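Local coordinates for protein AxyAgu115A (Amphibacillus xylanus NBRC 15112, PDB 6NPS) that acts as an alpha-glucuronidase of glycoside hydrolase family 115, probably removing glucuronic acid side groups from arabinoglucuronoxylan, at residues R171-N176 with N211-A216; G239-A244 with H293-I298. The protein carries 3 engineered substitutions. All blocks are in the same frame, centred on the assembly; numbering follows the deposited sequence.

How the contacts relate
Contacts 1 and 2 lie side by side in the wall of one (beta/alpha)8 barrel, the TIM-barrel fold, with centres 11 Å apart. Contact 1 pairs its first two strands, 170-174 and 212-214; contact 2 joins the third, 241-242, to the chain entering the fourth, 298-300, where the cylinder closes. Strand 212-214 connects them: Leu-213 O lies 2.8 Å from Gly-243 N and Asn-211 O 2.8 Å from Ile-241 N, both probable hydrogen bonds. A bound glycerol, probably from the crystallisation liquor, lies about 4 Å from the side chain of Phe-174, by the C-terminal end of strand 170-174, the end where TIM-barrel glycosidases carry their active sites, though it need not mark this one.

Contact 1 of 2, residues R171-N176 with N211-A216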
ATOM      1  N   ARG A 171      28.183  37.511  15.842  1.00 26.54           N
ATOM      2  CA  ARG A 171      26.799  37.322  15.369  1.00 31.58           C
ATOM      3  C   ARG A 171      26.847  37.168  13.856  1.00 27.62           C
ATOM      4  O   ARG A 171      27.326  38.078  13.167  1.00 30.64           O
ATOM      5  CB  ARG A 171      25.879  38.523  15.720  1.00 32.44           C
ATOM      6  CG  ARG A 171      25.871  39.038  17.173  1.00 33.37           C
ATOM      7  CD  ARG A 171      25.175  40.436  17.302  1.00 26.46           C
ATOM      8  NE  ARG A 171      25.766  41.448  16.422  1.00 29.91           N
ATOM      9  CZ  ARG A 171      26.956  42.025  16.629  1.00 32.14           C
ATOM     10  NH1 ARG A 171      27.676  41.716  17.722  1.00 26.32           N
ATOM     11  NH2 ARG A 171      27.393  42.940  15.766  1.00 27.18           N
ATOM     12  N   GLY A 172      26.375  36.047  13.318  1.00 29.22           N
ATOM     13  CA  GLY A 172      26.386  35.948  11.871  1.00 25.55           C
ATOM     14  C   GLY A 172      25.781  34.666  11.338  1.00 26.14           C
ATOM     15  O   GLY A 172      24.965  34.011  11.994  1.00 30.06           O
ATOM     16  N   PHE A 173      26.233  34.301  10.135  1.00 26.11           N
ATOM     17  CA  PHE A 173      25.690  33.152   9.457  1.00 32.88           C
ATOM     18  C   PHE A 173      26.758  32.436   8.619  1.00 30.54           C
ATOM     19  O   PHE A 173      27.877  32.916   8.401  1.00 31.50           O
ATOM     20  CB  PHE A 173      24.471  33.557   8.599  1.00 27.01           C
ATOM     21  CG  PHE A 173      24.779  34.598   7.503  1.00 29.56           C
ATOM     22  CD1 PHE A 173      25.344  34.209   6.265  1.00 34.08           C
ATOM     23  CD2 PHE A 173      24.468  35.941   7.696  1.00 28.73           C
ATOM     24  CE1 PHE A 173      25.598  35.150   5.254  1.00 35.66           C
ATOM     25  CE2 PHE A 173      24.707  36.906   6.686  1.00 29.93           C
ATOM     26  CZ  PHE A 173      25.278  36.508   5.457  1.00 32.13           C
ATOM     27  N   PHE A 174      26.345  31.271   8.142  1.00 32.01           N
ATOM     28  CA  PHE A 174      27.160  30.286   7.427  1.00 30.71           C
ATOM     29  C   PHE A 174      26.443  30.027   6.109  1.00 31.75           C
ATOM     30  O   PHE A 174      25.291  29.562   6.113  1.00 33.30           O
ATOM     31  CB  PHE A 174      27.230  28.997   8.260  1.00 29.13           C
ATOM     32  CG  PHE A 174      27.905  27.823   7.594  1.00 31.43           C
ATOM     33  CD1 PHE A 174      28.888  28.002   6.622  1.00 33.84           C
ATOM     34  CD2 PHE A 174      27.580  26.525   8.001  1.00 33.73           C
ATOM     35  CE1 PHE A 174      29.509  26.908   6.034  1.00 35.93           C
ATOM     36  CE2 PHE A 174      28.208  25.419   7.430  1.00 40.86           C
ATOM     37  CZ  PHE A 174      29.180  25.618   6.439  1.00 36.92           C
ATOM     38  N   ILE A 175      27.070  30.407   5.003  1.00 34.74           N
ATOM     39  CA  ILE A 175      26.608  29.992   3.683  1.00 39.56           C
ATOM     40  C   ILE A 175      27.009  28.532   3.483  1.00 44.73           C
ATOM     41  O   ILE A 175      28.197  28.234   3.354  1.00 46.16           O
ATOM     42  CB  ILE A 175      27.224  30.875   2.597  1.00 43.66           C
ATOM     43  CG1 ILE A 175      26.948  32.342   2.890  1.00 36.53           C
ATOM     44  CG2 ILE A 175      26.756  30.432   1.182  1.00 45.85           C
ATOM     45  CD1 ILE A 175      27.953  33.238   2.161  1.00 34.93           C
ATOM     46  N   ASN A 176      26.038  27.618   3.433  1.00 42.44           N
ATOM     47  CA  ASN A 176      26.351  26.195   3.376  1.00 48.34           C
ATOM     48  C   ASN A 176      25.401  25.506   2.402  1.00 64.84           C
ATOM     49  O   ASN A 176      24.525  26.134   1.809  1.00 59.26           O
ATOM     50  CB  ASN A 176      26.264  25.551   4.766  1.00 51.33           C
ATOM     51  CG  ASN A 176      26.801  24.096   4.802  1.00 66.93           C
ATOM     52  OD1 ASN A 176      26.256  23.238   5.506  1.00 67.34           O
ATOM     53  ND2 ASN A 176      27.872  23.829   4.043  1.00 70.23           N
ATOM     54  N   ASN A 211      28.422  40.524  12.416  1.00 28.23           N
ATOM     55  CA  ASN A 211      29.845  40.820  12.289  1.00 28.46           C
ATOM     56  C   ASN A 211      30.694  39.584  11.992  1.00 30.41           C
ATOM     57  O   ASN A 211      31.920  39.710  11.935  1.00 31.22           O
ATOM     58  CB  ASN A 211      30.401  41.534  13.572  1.00 28.99           C
ATOM     59  CG  ASN A 211      30.279  40.670  14.850  1.00 30.04           C
ATOM     60  OD1 ASN A 211      29.875  39.513  14.787  1.00 31.52           O
ATOM     61  ND2 ASN A 211      30.648  41.237  16.013  1.00 27.19           N
ATOM     62  N   TYR A 212      30.100  38.412  11.747  1.00 31.54           N
ATOM     63  CA  TYR A 212      30.855  37.166  11.701  1.00 33.12           C
ATOM     64  C   TYR A 212      30.299  36.291  10.582  1.00 31.88           C
ATOM     65  O   TYR A 212      29.085  36.202  10.428  1.00 29.70           O
ATOM     66  CB  TYR A 212      30.746  36.448  13.059  1.00 31.58           C
ATOM     67  CG  TYR A 212      31.481  35.108  13.246  1.00 34.69           C
ATOM     68  CD1 TYR A 212      30.780  33.969  13.622  1.00 34.66           C
ATOM     69  CD2 TYR A 212      32.882  35.023  13.148  1.00 31.51           C
ATOM     70  CE1 TYR A 212      31.408  32.774  13.840  1.00 32.91           C
ATOM     71  CE2 TYR A 212      33.528  33.789  13.349  1.00 29.66           C
ATOM     72  CZ  TYR A 212      32.792  32.692  13.724  1.00 33.87           C
ATOM     73  OH  TYR A 212      33.400  31.478  13.937  1.00 36.41           O
ATOM     74  N   LEU A 213      31.176  35.643   9.814  1.00 29.40           N
ATOM     75  CA  LEU A 213      30.746  34.863   8.649  1.00 30.32           C
ATOM     76  C   LEU A 213      31.543  33.561   8.541  1.00 32.43           C
ATOM     77  O   LEU A 213      32.769  33.580   8.705  1.00 31.43           O
ATOM     78  CB  LEU A 213      30.951  35.703   7.369  1.00 29.18           C
ATOM     79  CG  LEU A 213      30.649  35.041   6.023  1.00 35.55           C
ATOM     80  CD1 LEU A 213      29.146  34.857   5.841  1.00 34.57           C
ATOM     81  CD2 LEU A 213      31.217  35.901   4.902  1.00 37.48           C
ATOM     82  N   TRP A 214      30.848  32.442   8.272  1.00 33.85           N
ATOM     83  CA  TRP A 214      31.474  31.267   7.690  1.00 31.61           C
ATOM     84  C   TRP A 214      31.156  31.260   6.199  1.00 33.65           C
ATOM     85  O   TRP A 214      29.967  31.216   5.816  1.00 30.85           O
ATOM     86  CB  TRP A 214      30.981  29.962   8.318  1.00 31.76           C
ATOM     87  CG  TRP A 214      31.305  29.705   9.776  1.00 32.51           C
ATOM     88  CD1 TRP A 214      32.052  30.492  10.631  1.00 30.29           C
ATOM     89  CD2 TRP A 214      30.859  28.582  10.544  1.00 31.97           C
ATOM     90  NE1 TRP A 214      32.066  29.919  11.889  1.00 30.38           N
ATOM     91  CE2 TRP A 214      31.348  28.753  11.859  1.00 33.23           C
ATOM     92  CE3 TRP A 214      30.058  27.452  10.251  1.00 31.04           C
ATOM     93  CZ2 TRP A 214      31.067  27.843  12.888  1.00 38.18           C
ATOM     94  CZ3 TRP A 214      29.767  26.561  11.268  1.00 33.94           C
ATOM     95  CH2 TRP A 214      30.266  26.764  12.579  1.00 38.31           C
ATOM     96  N   PRO A 215      32.155  31.289   5.338  1.00 31.07           N
ATOM     97  CA  PRO A 215      31.901  31.373   3.897  1.00 35.54           C
ATOM     98  C   PRO A 215      31.590  30.018   3.296  1.00 32.49           C
ATOM     99  O   PRO A 215      31.665  28.966   3.945  1.00 32.43           O
ATOM    100  CB  PRO A 215      33.219  31.905   3.348  1.00 33.72           C
ATOM    101  CG  PRO A 215      34.243  31.290   4.269  1.00 32.78           C
ATOM    102  CD  PRO A 215      33.600  31.251   5.647  1.00 29.04           C
ATOM    103  N   ALA A 216      31.194  30.062   2.027  1.00 31.54           N
ATOM    104  CA  ALA A 216      30.974  28.824   1.293  1.00 35.91           C
ATOM    105  C   ALA A 216      32.278  28.036   1.199  1.00 38.35           C
ATOM    106  O   ALA A 216      33.371  28.614   1.074  1.00 35.26           O
ATOM    107  CB  ALA A 216      30.428  29.129  -0.103  1.00 37.31           C
TER
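Gly-172, Phe-173 and Phe-174 pair in parallel with Tyr-212, Leu-213 and Trp-214, their strand axes 4.9 Å apart, joined through helices 181-190 and 195-207 in a beta-alpha-beta crossover of the TIM barrel. Phe-173 N to Tyr-212 O (weak), Trp-214 N to Phe-173 O and Ile-175 N to Trp-214 O bond the backbones. Gly-172 CA lies 3.1 Å from Tyr-212 O in a CA-H...O contact, where any CB would collide with that oxygen. Arg-171 N donates to Asn-211 OD1 (2.8 Å), and Arg-171 O accepts Asn-211 N (2.8 Å) and, weakly, Tyr-212 N. Asn-211 CG lies over one guanidinium face of Arg-171, the amide tilted and the side chains crossing nearly at right angles, neither stacked nor hydrogen-bonded. Glu-95 bridges the two, OE1 in a salt bridge with Arg-171 NH2 and OE2 accepting Asn-211 ND2; Arg-171 NH2 also reaches Lys-209 O. Toward helix 195-207, Leu-213 CD1 meets Phe-173 CE1 at 3.6 Å and is flanked by Ile-175 CD1. Toward the barrel interior, Phe-174 and Trp-214 form a T-shaped pair, planes 67° apart: Trp-214 turns its CE3 edge onto the Phe-174 ring, 3.4 Å from CG, while Asn-176 CB sits over the rim of the opposite face. With CG anti to the backbone N (chi1 173°), Phe-174 sets CD1 3.3 Å from Trp-214 CB. Were Phe-174 replaced by an alanine, the CE3 edge would probably lose the face it packs on, opening a gap beside it. The indole's pyrrole edge is held by Trp-214 NE1 donating, within 4° of the ring plane, to Tyr-212 OH 2.9 Å away.

Contact 2 of 2, residues G239-A244 with H293-I298; sequences GVIMGA and HFENII
Met-242 bridges Asn-296 through both its backbone polar groups: its N donates to Glu-295 O (3.2 Å), and its O receives Ile-297 N (2.9 Å) almost head-on. This single bridge lies where strand 241-242 meets the chain leading into strand 298-300. Ile-241 packs across the pair, with CG2 on Asn-296 CA at 3.7 Å and near Ile-297 CG1, while CG1 runs 3.9 Å from the Glu-295 carboxylate carbon CD. Glu-295 CG stands anti to the backbone N (chi1 -164°) and the chain continues extended, carrying OE1 to within 3.9 Å of Gly-239 CA.

Two waters extend the pairing: one donates to both Val-240 O and Glu-295 O; the other accepts from Ala-244 N and donates to Ile-297 O. In the next shell, Arg-121 forms a salt bridge with Glu-295 OE1 and also bonds Gly-239 O, and Asn-296 ND2 is held by Thr-291 O.

Gly-239, with positive phi, is the C-prime residue of the Schellman motif ending helix 230-238, whose Asp-236 OD1 accepts Glu-295 N. Val-240 packs on helix 195-207, the backbone of Ile-241 bonds Asn-211 and Leu-213, and that of Ile-298 pairs with Pro-347 and Met-349, beside and in strand 348-351.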
ATOM      1  N   GLY A 239      35.722  44.882   8.191  1.00 34.81           N
ATOM      2  CA  GLY A 239      35.553  44.414   9.556  1.00 33.78           C
ATOM      3  C   GLY A 239      34.553  43.286   9.698  1.00 38.87           C
ATOM      4  O   GLY A 239      34.013  43.091  10.788  1.00 41.81           O
ATOM      5  N   VAL A 240      34.284  42.534   8.632  1.00 36.65           N
ATOM      6  CA  VAL A 240      33.594  41.253   8.743  1.00 32.58           C
ATOM      7  C   VAL A 240      34.603  40.241   9.282  1.00 37.21           C
ATOM      8  O   VAL A 240      35.603  39.947   8.627  1.00 37.83           O
ATOM      9  CB  VAL A 240      33.016  40.809   7.397  1.00 35.53           C
ATOM     10  CG1 VAL A 240      32.453  39.365   7.479  1.00 33.82           C
ATOM     11  CG2 VAL A 240      31.952  41.807   6.937  1.00 33.97           C
ATOM     12  N   ILE A 241      34.352  39.720  10.482  1.00 36.10           N
ATOM     13  CA  ILE A 241      35.246  38.764  11.134  1.00 31.79           C
ATOM     14  C   ILE A 241      35.030  37.407  10.479  1.00 32.61           C
ATOM     15  O   ILE A 241      33.906  36.892  10.450  1.00 33.29           O
ATOM     16  CB  ILE A 241      34.958  38.691  12.643  1.00 36.51           C
ATOM     17  CG1 ILE A 241      34.961  40.092  13.297  1.00 39.73           C
ATOM     18  CG2 ILE A 241      35.910  37.792  13.345  1.00 35.36           C
ATOM     19  CD1 ILE A 241      34.256  40.104  14.665  1.00 41.23           C
ATOM     20  N   MET A 242      36.086  36.818   9.945  1.00 32.91           N
ATOM     21  CA  MET A 242      35.900  35.545   9.256  1.00 33.80           C
ATOM     22  C   MET A 242      36.001  34.398  10.256  1.00 36.49           C
ATOM     23  O   MET A 242      36.764  34.455  11.219  1.00 36.20           O
ATOM     24  CB  MET A 242      36.931  35.379   8.130  1.00 33.79           C
ATOM     25  CG  MET A 242      36.732  36.356   6.945  1.00 34.41           C
ATOM     26  SD  MET A 242      34.996  36.362   6.329  1.00 35.90           S
ATOM     27  CE  MET A 242      34.839  34.616   5.851  1.00 34.37           C
ATOM     28  N   GLY A 243      35.211  33.351  10.033  1.00 33.55           N
ATOM     29  CA  GLY A 243      35.438  32.130  10.791  1.00 30.02           C
ATOM     30  C   GLY A 243      35.358  30.906   9.903  1.00 32.07           C
ATOM     31  O   GLY A 243      35.280  30.996   8.671  1.00 32.92           O
ATOM     32  N   ALA A 244      35.311  29.742  10.538  1.00 34.99           N
ATOM     33  CA  ALA A 244      35.326  28.509   9.784  1.00 37.77           C
ATOM     34  C   ALA A 244      34.551  27.463  10.550  1.00 36.82           C
ATOM     35  O   ALA A 244      34.452  27.507  11.783  1.00 37.39           O
ATOM     36  CB  ALA A 244      36.786  28.031   9.525  1.00 37.49           C
ATOM     37  N   HIS A 293      46.930  37.437  10.198  1.00 39.51           N
ATOM     38  CA  HIS A 293      46.940  38.854  10.558  1.00 48.00           C
ATOM     39  C   HIS A 293      45.649  39.580  10.187  1.00 48.18           C
ATOM     40  O   HIS A 293      45.510  40.773  10.497  1.00 48.13           O
ATOM     41  CB  HIS A 293      48.129  39.556   9.913  1.00 55.07           C
ATOM     42  CG  HIS A 293      48.128  39.494   8.420  1.00 69.73           C
ATOM     43  ND1 HIS A 293      48.319  38.321   7.721  1.00 74.04           N
ATOM     44  CD2 HIS A 293      47.972  40.465   7.489  1.00 74.57           C
ATOM     45  CE1 HIS A 293      48.279  38.571   6.424  1.00 75.51           C
ATOM     46  NE2 HIS A 293      48.074  39.866   6.256  1.00 75.15           N
ATOM     47  N   PHE A 294      44.711  38.896   9.538  1.00 39.34           N
ATOM     48  CA  PHE A 294      43.394  39.450   9.279  1.00 36.01           C
ATOM     49  C   PHE A 294      42.496  39.201  10.483  1.00 40.36           C
ATOM     50  O   PHE A 294      42.838  38.450  11.396  1.00 39.06           O
ATOM     51  CB  PHE A 294      42.802  38.825   8.019  1.00 38.74           C
ATOM     52  CG  PHE A 294      43.611  39.069   6.788  1.00 45.85           C
ATOM     53  CD1 PHE A 294      43.652  40.324   6.214  1.00 45.98           C
ATOM     54  CD2 PHE A 294      44.341  38.039   6.200  1.00 49.18           C
ATOM     55  CE1 PHE A 294      44.409  40.561   5.076  1.00 48.75           C
ATOM     56  CE2 PHE A 294      45.075  38.260   5.059  1.00 52.36           C
ATOM     57  CZ  PHE A 294      45.124  39.534   4.499  1.00 53.93           C
ATOM     58  N   GLU A 295      41.323  39.843  10.494  1.00 42.56           N
ATOM     59  CA  GLU A 295      40.428  39.726  11.643  1.00 41.75           C
ATOM     60  C   GLU A 295      39.589  38.456  11.494  1.00 37.05           C
ATOM     61  O   GLU A 295      38.772  38.343  10.568  1.00 34.33           O
ATOM     62  CB  GLU A 295      39.540  40.968  11.768  1.00 48.01           C
ATOM     63  CG  GLU A 295      38.877  41.088  13.135  1.00 55.14           C
ATOM     64  CD  GLU A 295      38.077  42.388  13.351  1.00 57.95           C
ATOM     65  OE1 GLU A 295      37.864  43.168  12.386  1.00 56.88           O
ATOM     66  OE2 GLU A 295      37.652  42.610  14.510  1.00 58.25           O
ATOM     67  N   ASN A 296      39.770  37.500  12.401  1.00 33.27           N
ATOM     68  CA  ASN A 296      39.064  36.228  12.268  1.00 33.76           C
ATOM     69  C   ASN A 296      39.009  35.571  13.642  1.00 34.95           C
ATOM     70  O   ASN A 296      39.620  36.031  14.606  1.00 32.85           O
ATOM     71  CB  ASN A 296      39.739  35.321  11.223  1.00 34.44           C
ATOM     72  CG  ASN A 296      41.249  35.296  11.373  1.00 37.07           C
ATOM     73  OD1 ASN A 296      41.767  35.091  12.487  1.00 36.63           O
ATOM     74  ND2 ASN A 296      41.970  35.553  10.265  1.00 34.91           N
ATOM     75  N   ILE A 297      38.220  34.515  13.736  1.00 31.83           N
ATOM     76  CA  ILE A 297      38.238  33.636  14.890  1.00 33.87           C
ATOM     77  C   ILE A 297      38.827  32.324  14.408  1.00 37.63           C
ATOM     78  O   ILE A 297      38.402  31.794  13.370  1.00 36.52           O
ATOM     79  CB  ILE A 297      36.824  33.458  15.475  1.00 34.69           C
ATOM     80  CG1 ILE A 297      36.324  34.810  16.030  1.00 31.33           C
ATOM     81  CG2 ILE A 297      36.802  32.357  16.565  1.00 28.70           C
ATOM     82  CD1 ILE A 297      34.858  34.726  16.478  1.00 34.99           C
ATOM     83  N   ILE A 298      39.872  31.862  15.085  1.00 33.31           N
ATOM     84  CA  ILE A 298      40.556  30.636  14.688  1.00 29.98           C
ATOM     85  C   ILE A 298      39.812  29.442  15.262  1.00 33.70           C
ATOM     86  O   ILE A 298      39.622  29.338  16.483  1.00 39.25           O
ATOM     87  CB  ILE A 298      42.010  30.633  15.167  1.00 32.32           C
ATOM     88  CG1 ILE A 298      42.754  31.868  14.631  1.00 33.58           C
ATOM     89  CG2 ILE A 298      42.691  29.306  14.757  1.00 31.60           C
ATOM     90  CD1 ILE A 298      44.205  31.976  15.175  1.00 32.67           C
TER
HETATM   91  O   HOH W   1      38.187  39.661   8.357  1.00 35.46           O
HETATM   92  O   HOH W   2      35.885  30.426  13.580  1.00 36.21           O